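Local coordinates for protein NAD(P)-dependent oxidoreductase (PDB 7A3W) that probably catalyses the NADPH-dependent reduction of imines, with conjugate reduction and reductive amination also within its reach, at residues Thr95-Ser100 with Ser154-Leu159; Asn118-Asp123 with Ser146-Ala151; Arg274-Ala279 with Ile286-Lys291. All blocks are in the same frame, centred on the assembly; numbering follows the deposited sequence.

Contact 1. Residues Thr95-Ser100 with Ser154-Leu159; sequences TIVNMS and STLKVL
No flat side chain takes part across the two segments: Val97 and Met99 meet Leu156 and Leu159 through methyl groups alone. The nearby ring of Tyr142, in strand 140-144, touches Val97, Met99 and Leu156. The setting is the Rossmann-type NAD-binding domain, where helix 146-157 lies over one face of the sheet that holds strand 95-98. The segments stay well apart, with 9.5 Å between the CA atoms of Val97 and Leu156, and the side chains span the gap. Met99, just past the end of the strand, does this with a chain extended beyond CG (chi2 -178°, chi3 -177°), so that its terminal methyl is the part that arrives. Met99 CE lies 4.1 Å from Leu156 CD2, and Leu159 CD1 is also 4.1 Å from Met99 CE, which places the methyl against two leucine branches. Val97 adds a looser touch, with CG2 at 4.4 Å from Leu156 CD1. These spacings describe an apolar seam without hydrogen bonds. Met99 also packs on Ile140, Ala124 and Ile126, and its side chain is about 6 Å from the bound NADPH. Ser100, one residue further on, belongs to the NADPH pocket. Here the chain turns in an Asx turn: Ser100 N donates to Asn98 OD1 over 3.2 Å, the donor tilted 31° from the carbonyl plane.

Contact 2. Residues Asn118-Asp123 with Ser146-Ala151; sequences NGLYVD and SDAYHA
Val122 and Ala148 give up the most surface here, followed by Tyr149, and Leu120 completes the group. Strand 120-123 and helix 146-151 run at 75° to each other, with axes 7.9 Å apart, a close approach that fits the small side chain at the helix surface. Ala148 CB points at the strand and meets two of its residues. On one of them, Leu120, it lies along the side chain from root to branch: Ala148 CB is 3.8 Å from Leu120 CB and 4.0 Å from both Leu120 CG and Leu120 CD2. The other partner is Val122, whose CG2 stands 4.4 Å from Ala148 CB.

Val122 itself is split between two jobs. Its CG1 is anti to the backbone N (chi1 -178°), which turns CG2 up to the helix backbone, 4.2 Å from Tyr149 N. The other methyl, CG1, comes obliquely to the Tyr149 ring. Tyr142 and Phe165 also meet that ring, the plane of Phe165 at about 15° to it. The backbone N of Ala148, in the first turn of the helix, is bonded to Asn145 OD1.

Strand alternation decides which residues take part. Leu120 and Val122 face helix 146-157, whereas Tyr121 between them points away and packs on Ile110, Ala111 and Val114 of helix 104-116. With a helix on either side of the sheet, this is the three-layer alpha/beta/alpha architecture of a Rossmann-type nucleotide-binding domain.

Contact 3. Residues Arg274-Ala279 with Ile286-Lys291; sequences RMAQTA and IASLFK
Apolar contact comes down to one close pair: Ala276 CB sits 3.5 Å from Leu289 CD1. The backbones are near as well, the CA atoms of Ala276 and Leu289 lying 5.5 Å apart, so the small alanine is where the two helical segments come closest. Leu289 CB does not point straight at the partner; a first torsion of -96°, off the staggered positions, and a second of 55° swing CD1 round onto the alanine methyl. Ser288 adds a looser touch, with OG 4.4 Å from Ala276 CB, and there the contact is one of van der Waals type. Its hydroxyl is hydrogen-bonded to Asp285 O, just ahead of the segment.

These residues belong to the all-helical C-terminal domain of the reductive aminase-like family, in which helix 264-278 and the closing helix 289-293 are joined by a short connection and meet at Ala276 and Leu289.

Hydrogen bonds act within each segment, not between them. Near the end of the first helix Arg274 O is gripped twice, by Thr278 N at 2.8 Å and by Thr278 OG1 at 2.9 Å; the hydroxyl comes from above the carbonyl plane, 42° out of it. In the second segment the bonds span three residues, as in Leu289 N to Ile286 O at 3.1 Å.

Charged and polar ends lead to helix 242-258: Arg274 NH2 forms a salt bridge with Glu250 OE2, and Gln277 NE2 is bonded to Asp243 OD1.

Contacts between subunits complete the surroundings, with Leu289 packing on Leu192, Ile286 on Tyr129 and Phe290 on Ser199 of the second subunit.

Overall arrangement
From the N terminus, strand 95-98 opens contact 1, and strand 120-126 next opens contact 2. Helix 146-157 closes both in turn, contact 2 at its beginning and contact 1 at its end, so contact 2 is nested within the loop of contact 1. Their centres are 10 Å apart, and the two strands are neighbours in the sheet, paired by probable bonds from Ile96 to Leu120 and Val122. One helix is thereby laid across adjacent strands of the NAD-binding domain. Contact 3 follows in series, closing a short loop in the C-terminal helical domain, with its centre about 40 Å from that of contact 1.

Contact 1. Residues Thr95-Ser100 with Ser154-Leu159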
loop_
_atom_site.group_PDB
_atom_site.type_symbol
_atom_site.label_atom_id
_atom_site.label_comp_id
_atom_site.label_asym_id
_atom_site.label_seq_id
_atom_site.Cartn_x
_atom_site.Cartn_y
_atom_site.Cartn_z
ATOM N N THR B 95 -3.679 2.225 35.770
ATOM C CA THR B 95 -3.784 2.682 34.369
ATOM C C THR B 95 -4.365 1.535 33.554
ATOM O O THR B 95 -3.765 0.456 33.522
ATOM C CB THR B 95 -2.443 3.147 33.811
ATOM O OG1 THR B 95 -2.096 4.284 34.595
ATOM C CG2 THR B 95 -2.482 3.509 32.346
ATOM N N ILE B 96 -5.525 1.774 32.978
ATOM C CA ILE B 96 -6.135 0.862 31.982
ATOM C C ILE B 96 -5.665 1.295 30.588
ATOM O O ILE B 96 -5.886 2.441 30.232
ATOM C CB ILE B 96 -7.663 0.917 32.104
ATOM C CG1 ILE B 96 -8.121 0.361 33.450
ATOM C CG2 ILE B 96 -8.316 0.206 30.938
ATOM C CD1 ILE B 96 -8.224 -1.122 33.467
ATOM N N VAL B 97 -5.070 0.375 29.832
ATOM C CA VAL B 97 -4.630 0.570 28.426
ATOM C C VAL B 97 -5.444 -0.385 27.567
ATOM O O VAL B 97 -5.232 -1.579 27.643
ATOM C CB VAL B 97 -3.130 0.336 28.232
ATOM C CG1 VAL B 97 -2.722 0.641 26.803
ATOM C CG2 VAL B 97 -2.316 1.186 29.192
ATOM N N ASN B 98 -6.358 0.170 26.779
ATOM C CA ASN B 98 -7.294 -0.621 25.962
ATOM C C ASN B 98 -6.744 -0.742 24.540
ATOM O O ASN B 98 -6.863 0.235 23.768
ATOM C CB ASN B 98 -8.639 0.077 26.031
ATOM C CG ASN B 98 -9.725 -0.673 25.316
ATOM O OD1 ASN B 98 -9.474 -1.717 24.712
ATOM N ND2 ASN B 98 -10.914 -0.074 25.336
ATOM N N MET B 99 -6.164 -1.901 24.190
ATOM C CA MET B 99 -5.594 -2.194 22.855
ATOM C C MET B 99 -6.568 -2.967 21.959
ATOM O O MET B 99 -6.146 -3.459 20.877
ATOM C CB MET B 99 -4.298 -2.994 23.024
ATOM C CG MET B 99 -3.246 -2.183 23.705
ATOM S SD MET B 99 -1.758 -3.154 23.823
ATOM C CE MET B 99 -0.713 -2.011 24.731
ATOM N N SER B 100 -7.844 -2.997 22.332
ATOM C CA SER B 100 -8.922 -3.676 21.573
ATOM C C SER B 100 -9.479 -2.705 20.523
ATOM O O SER B 100 -9.593 -1.514 20.812
ATOM C CB SER B 100 -9.975 -4.195 22.517
ATOM O OG SER B 100 -11.269 -4.103 21.945
ATOM N N SER B 154 7.941 2.996 29.737
ATOM C CA SER B 154 9.043 1.999 29.664
ATOM C C SER B 154 8.477 0.580 29.678
ATOM O O SER B 154 8.949 -0.261 28.911
ATOM C CB SER B 154 10.020 2.162 30.768
ATOM O OG SER B 154 10.671 3.386 30.588
ATOM N N THR B 155 7.508 0.318 30.530
ATOM C CA THR B 155 6.849 -1.008 30.564
ATOM C C THR B 155 6.237 -1.286 29.195
ATOM O O THR B 155 6.489 -2.370 28.672
ATOM C CB THR B 155 5.793 -1.084 31.662
ATOM O OG1 THR B 155 6.535 -0.845 32.855
ATOM C CG2 THR B 155 5.099 -2.428 31.725
ATOM N N LEU B 156 5.443 -0.358 28.647
ATOM C CA LEU B 156 4.727 -0.609 27.377
ATOM C C LEU B 156 5.720 -0.751 26.221
ATOM O O LEU B 156 5.437 -1.496 25.273
ATOM C CB LEU B 156 3.732 0.515 27.148
ATOM C CG LEU B 156 2.592 0.553 28.145
ATOM C CD1 LEU B 156 1.933 1.925 28.153
ATOM C CD2 LEU B 156 1.565 -0.531 27.780
ATOM N N LYS B 157 6.907 -0.164 26.335
ATOM C CA LYS B 157 7.980 -0.282 25.315
ATOM C C LYS B 157 8.485 -1.724 25.175
ATOM O O LYS B 157 9.017 -2.038 24.125
ATOM C CB LYS B 157 9.141 0.679 25.606
ATOM C CG LYS B 157 9.041 2.003 24.849
ATOM C CD LYS B 157 10.345 2.800 24.800
ATOM N N VAL B 158 8.247 -2.592 26.145
ATOM C CA VAL B 158 8.627 -4.028 26.061
ATOM C C VAL B 158 7.815 -4.657 24.910
ATOM O O VAL B 158 8.274 -5.619 24.272
ATOM C CB VAL B 158 8.347 -4.692 27.425
ATOM C CG1 VAL B 158 8.329 -6.206 27.334
ATOM C CG2 VAL B 158 9.310 -4.180 28.498
ATOM N N LEU B 159 6.629 -4.106 24.656
ATOM C CA LEU B 159 5.706 -4.637 23.634
ATOM C C LEU B 159 6.014 -4.036 22.261
ATOM O O LEU B 159 5.786 -4.711 21.276
ATOM C CB LEU B 159 4.273 -4.314 24.048
ATOM C CG LEU B 159 3.820 -4.939 25.367
ATOM C CD1 LEU B 159 2.416 -4.464 25.692
ATOM C CD2 LEU B 159 3.902 -6.449 25.323
#

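Contact 2. Residues Asn118-Asp123 with Ser146-Ala151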
loop_
_atom_site.group_PDB
_atom_site.type_symbol
_atom_site.label_atom_id
_atom_site.label_comp_id
_atom_site.label_asym_id
_atom_site.label_seq_id
_atom_site.Cartn_x
_atom_site.Cartn_y
_atom_site.Cartn_z
ATOM N N ASN B 118 -12.093 5.877 39.545
ATOM C CA ASN B 118 -10.871 6.660 39.884
ATOM C C ASN B 118 -9.644 6.043 39.208
ATOM O O ASN B 118 -8.493 6.305 39.659
ATOM C CB ASN B 118 -10.689 6.808 41.398
ATOM C CG ASN B 118 -11.829 7.569 42.038
ATOM O OD1 ASN B 118 -12.579 7.014 42.830
ATOM N ND2 ASN B 118 -11.988 8.827 41.673
ATOM N N GLY B 119 -9.866 5.311 38.119
ATOM C CA GLY B 119 -8.780 4.770 37.286
ATOM C C GLY B 119 -8.325 5.808 36.284
ATOM O O GLY B 119 -8.991 6.849 36.138
ATOM N N LEU B 120 -7.198 5.542 35.653
ATOM C CA LEU B 120 -6.582 6.374 34.593
ATOM C C LEU B 120 -6.708 5.583 33.295
ATOM O O LEU B 120 -6.492 4.358 33.346
ATOM C CB LEU B 120 -5.102 6.590 34.904
ATOM C CG LEU B 120 -4.689 7.706 35.865
ATOM C CD1 LEU B 120 -5.822 8.245 36.698
ATOM C CD2 LEU B 120 -3.549 7.220 36.739
ATOM N N TYR B 121 -7.014 6.239 32.180
ATOM C CA TYR B 121 -7.360 5.557 30.913
ATOM C C TYR B 121 -6.473 6.033 29.770
ATOM O O TYR B 121 -6.316 7.266 29.517
ATOM C CB TYR B 121 -8.825 5.793 30.554
ATOM C CG TYR B 121 -9.254 5.002 29.353
ATOM C CD1 TYR B 121 -9.311 3.619 29.387
ATOM C CD2 TYR B 121 -9.517 5.624 28.146
ATOM C CE1 TYR B 121 -9.682 2.880 28.269
ATOM C CE2 TYR B 121 -9.873 4.904 27.016
ATOM C CZ TYR B 121 -9.972 3.530 27.079
ATOM O OH TYR B 121 -10.360 2.852 25.954
ATOM N N VAL B 122 -5.914 5.053 29.057
ATOM C CA VAL B 122 -5.147 5.258 27.810
ATOM C C VAL B 122 -5.761 4.328 26.766
ATOM O O VAL B 122 -5.875 3.133 27.033
ATOM C CB VAL B 122 -3.650 4.987 28.038
ATOM C CG1 VAL B 122 -2.845 5.240 26.783
ATOM C CG2 VAL B 122 -3.132 5.827 29.184
ATOM N N ASP B 123 -6.141 4.888 25.621
ATOM C CA ASP B 123 -6.637 4.093 24.477
ATOM C C ASP B 123 -5.448 3.804 23.563
ATOM O O ASP B 123 -4.491 4.608 23.530
ATOM C CB ASP B 123 -7.790 4.808 23.783
ATOM C CG ASP B 123 -8.620 3.794 23.018
ATOM O OD1 ASP B 123 -9.155 2.913 23.693
ATOM O OD2 ASP B 123 -8.671 3.873 21.771
ATOM N N SER B 146 -1.830 11.603 29.856
ATOM C CA SER B 146 -0.399 11.772 29.520
ATOM C C SER B 146 0.469 11.333 30.701
ATOM O O SER B 146 1.500 10.660 30.450
ATOM C CB SER B 146 -0.102 13.180 29.092
ATOM O OG SER B 146 1.285 13.324 28.908
ATOM N N ASP B 147 0.099 11.705 31.923
ATOM C CA ASP B 147 0.890 11.370 33.142
ATOM C C ASP B 147 0.953 9.840 33.265
ATOM O O ASP B 147 2.048 9.284 33.513
ATOM C CB ASP B 147 0.312 12.050 34.390
ATOM C CG ASP B 147 0.528 13.566 34.424
ATOM O OD1 ASP B 147 1.297 14.085 33.585
ATOM O OD2 ASP B 147 -0.078 14.228 35.283
ATOM N N ALA B 148 -0.192 9.186 33.060
ATOM C CA ALA B 148 -0.369 7.724 33.175
ATOM C C ALA B 148 0.443 7.018 32.084
ATOM O O ALA B 148 1.242 6.118 32.394
ATOM C CB ALA B 148 -1.841 7.384 33.082
ATOM N N TYR B 149 0.314 7.455 30.836
ATOM C CA TYR B 149 1.106 6.870 29.726
ATOM C C TYR B 149 2.598 6.987 30.043
ATOM O O TYR B 149 3.335 5.985 30.004
ATOM C CB TYR B 149 0.796 7.522 28.383
ATOM C CG TYR B 149 1.733 6.998 27.327
ATOM C CD1 TYR B 149 1.584 5.701 26.848
ATOM C CD2 TYR B 149 2.805 7.757 26.872
ATOM C CE1 TYR B 149 2.487 5.155 25.943
ATOM C CE2 TYR B 149 3.678 7.245 25.926
ATOM C CZ TYR B 149 3.537 5.939 25.481
ATOM O OH TYR B 149 4.397 5.428 24.558
ATOM N N HIS B 150 3.056 8.189 30.346
ATOM C CA HIS B 150 4.506 8.417 30.572
ATOM C C HIS B 150 4.983 7.591 31.768
ATOM O O HIS B 150 6.099 7.039 31.692
ATOM C CB HIS B 150 4.832 9.919 30.597
ATOM C CG HIS B 150 4.673 10.542 29.251
ATOM N ND1 HIS B 150 5.605 10.399 28.251
ATOM C CD2 HIS B 150 3.662 11.263 28.711
ATOM C CE1 HIS B 150 5.186 11.026 27.165
ATOM N NE2 HIS B 150 3.993 11.559 27.417
ATOM N N ALA B 151 4.185 7.471 32.827
ATOM C CA ALA B 151 4.518 6.624 34.001
ATOM C C ALA B 151 4.776 5.171 33.548
ATOM O O ALA B 151 5.723 4.519 34.058
ATOM C CB ALA B 151 3.441 6.734 35.036
#

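Contact 3. Residues Arg274-Ala279 with Ile286-Lys291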
loop_
_atom_site.group_PDB
_atom_site.type_symbol
_atom_site.label_atom_id
_atom_site.label_comp_id
_atom_site.label_asym_id
_atom_site.label_seq_id
_atom_site.Cartn_x
_atom_site.Cartn_y
_atom_site.Cartn_z
ATOM N N ARG B 274 -12.900 8.905 -11.280
ATOM C CA ARG B 274 -14.085 9.422 -12.015
ATOM C C ARG B 274 -14.739 10.539 -11.198
ATOM O O ARG B 274 -15.132 11.542 -11.795
ATOM C CB ARG B 274 -15.011 8.269 -12.400
ATOM C CG ARG B 274 -14.421 7.402 -13.503
ATOM C CD ARG B 274 -15.418 6.414 -14.052
ATOM N NE ARG B 274 -14.757 5.200 -14.507
ATOM C CZ ARG B 274 -13.986 5.121 -15.579
ATOM N NH1 ARG B 274 -13.760 6.193 -16.322
ATOM N NH2 ARG B 274 -13.460 3.960 -15.917
ATOM N N MET B 275 -14.780 10.419 -9.879
ATOM C CA MET B 275 -15.188 11.530 -8.971
ATOM C C MET B 275 -14.409 12.790 -9.336
ATOM O O MET B 275 -15.026 13.841 -9.485
ATOM C CB MET B 275 -14.877 11.232 -7.507
ATOM C CG MET B 275 -15.986 10.585 -6.740
ATOM S SD MET B 275 -15.372 10.131 -5.092
ATOM C CE MET B 275 -16.362 8.652 -4.914
ATOM N N ALA B 276 -13.081 12.688 -9.442
ATOM C CA ALA B 276 -12.199 13.830 -9.735
ATOM C C ALA B 276 -12.496 14.379 -11.135
ATOM O O ALA B 276 -12.616 15.616 -11.276
ATOM C CB ALA B 276 -10.754 13.432 -9.550
ATOM N N GLN B 277 -12.654 13.510 -12.132
ATOM C CA GLN B 277 -12.950 13.949 -13.528
ATOM C C GLN B 277 -14.280 14.722 -13.547
ATOM O O GLN B 277 -14.333 15.815 -14.166
ATOM C CB GLN B 277 -13.020 12.761 -14.481
ATOM C CG GLN B 277 -11.682 12.065 -14.718
ATOM C CD GLN B 277 -11.840 10.929 -15.698
ATOM O OE1 GLN B 277 -12.721 10.087 -15.561
ATOM N NE2 GLN B 277 -10.989 10.897 -16.703
ATOM N N THR B 278 -15.301 14.158 -12.909
ATOM C CA THR B 278 -16.666 14.739 -12.783
ATOM C C THR B 278 -16.565 16.147 -12.197
ATOM O O THR B 278 -17.400 16.992 -12.560
ATOM C CB THR B 278 -17.559 13.849 -11.903
ATOM O OG1 THR B 278 -17.672 12.614 -12.600
ATOM C CG2 THR B 278 -18.936 14.416 -11.636
ATOM N N ALA B 279 -15.600 16.385 -11.306
ATOM C CA ALA B 279 -15.422 17.669 -10.598
ATOM C C ALA B 279 -14.499 18.591 -11.411
ATOM O O ALA B 279 -14.098 19.622 -10.867
ATOM C CB ALA B 279 -14.892 17.408 -9.208
ATOM N N ILE B 286 -2.863 13.521 -9.522
ATOM C CA ILE B 286 -3.669 12.441 -8.898
ATOM C C ILE B 286 -3.962 12.792 -7.436
ATOM O O ILE B 286 -4.982 12.315 -6.945
ATOM C CB ILE B 286 -2.974 11.070 -9.065
ATOM C CG1 ILE B 286 -3.951 9.921 -8.779
ATOM C CG2 ILE B 286 -1.683 10.973 -8.247
ATOM C CD1 ILE B 286 -5.003 9.764 -9.835
ATOM N N ALA B 287 -3.144 13.614 -6.782
ATOM C CA ALA B 287 -3.404 14.064 -5.395
ATOM C C ALA B 287 -4.780 14.750 -5.310
ATOM O O ALA B 287 -5.386 14.697 -4.249
ATOM C CB ALA B 287 -2.283 14.942 -4.900
ATOM N N SER B 288 -5.290 15.329 -6.397
ATOM C CA SER B 288 -6.593 16.047 -6.417
ATOM C C SER B 288 -7.737 15.101 -6.020
ATOM O O SER B 288 -8.818 15.601 -5.702
ATOM C CB SER B 288 -6.829 16.676 -7.763
ATOM O OG SER B 288 -7.038 15.694 -8.762
ATOM N N LEU B 289 -7.537 13.779 -6.086
ATOM C CA LEU B 289 -8.591 12.814 -5.677
ATOM C C LEU B 289 -8.982 13.075 -4.211
ATOM O O LEU B 289 -10.151 12.912 -3.893
ATOM C CB LEU B 289 -8.098 11.379 -5.831
ATOM C CG LEU B 289 -8.487 10.669 -7.120
ATOM C CD1 LEU B 289 -8.067 11.457 -8.351
ATOM C CD2 LEU B 289 -7.869 9.288 -7.129
ATOM N N PHE B 290 -8.041 13.497 -3.361
ATOM C CA PHE B 290 -8.336 13.804 -1.942
ATOM C C PHE B 290 -9.478 14.823 -1.867
ATOM O O PHE B 290 -10.418 14.600 -1.099
ATOM C CB PHE B 290 -7.107 14.324 -1.212
ATOM C CG PHE B 290 -7.332 14.652 0.236
ATOM C CD1 PHE B 290 -7.831 15.888 0.618
ATOM C CD2 PHE B 290 -7.004 13.747 1.232
ATOM C CE1 PHE B 290 -8.001 16.206 1.955
ATOM C CE2 PHE B 290 -7.165 14.065 2.572
ATOM C CZ PHE B 290 -7.655 15.296 2.935
ATOM N N LYS B 291 -9.386 15.890 -2.658
ATOM C CA LYS B 291 -10.373 17.003 -2.658
ATOM C C LYS B 291 -11.681 16.489 -3.248
ATOM O O LYS B 291 -12.748 16.869 -2.721
ATOM C CB LYS B 291 -9.773 18.198 -3.413
ATOM C CG LYS B 291 -10.711 19.338 -3.780
ATOM C CD LYS B 291 -9.988 20.402 -4.596
ATOM C CE LYS B 291 -10.901 21.506 -5.075
ATOM N NZ LYS B 291 -11.359 22.322 -3.931
#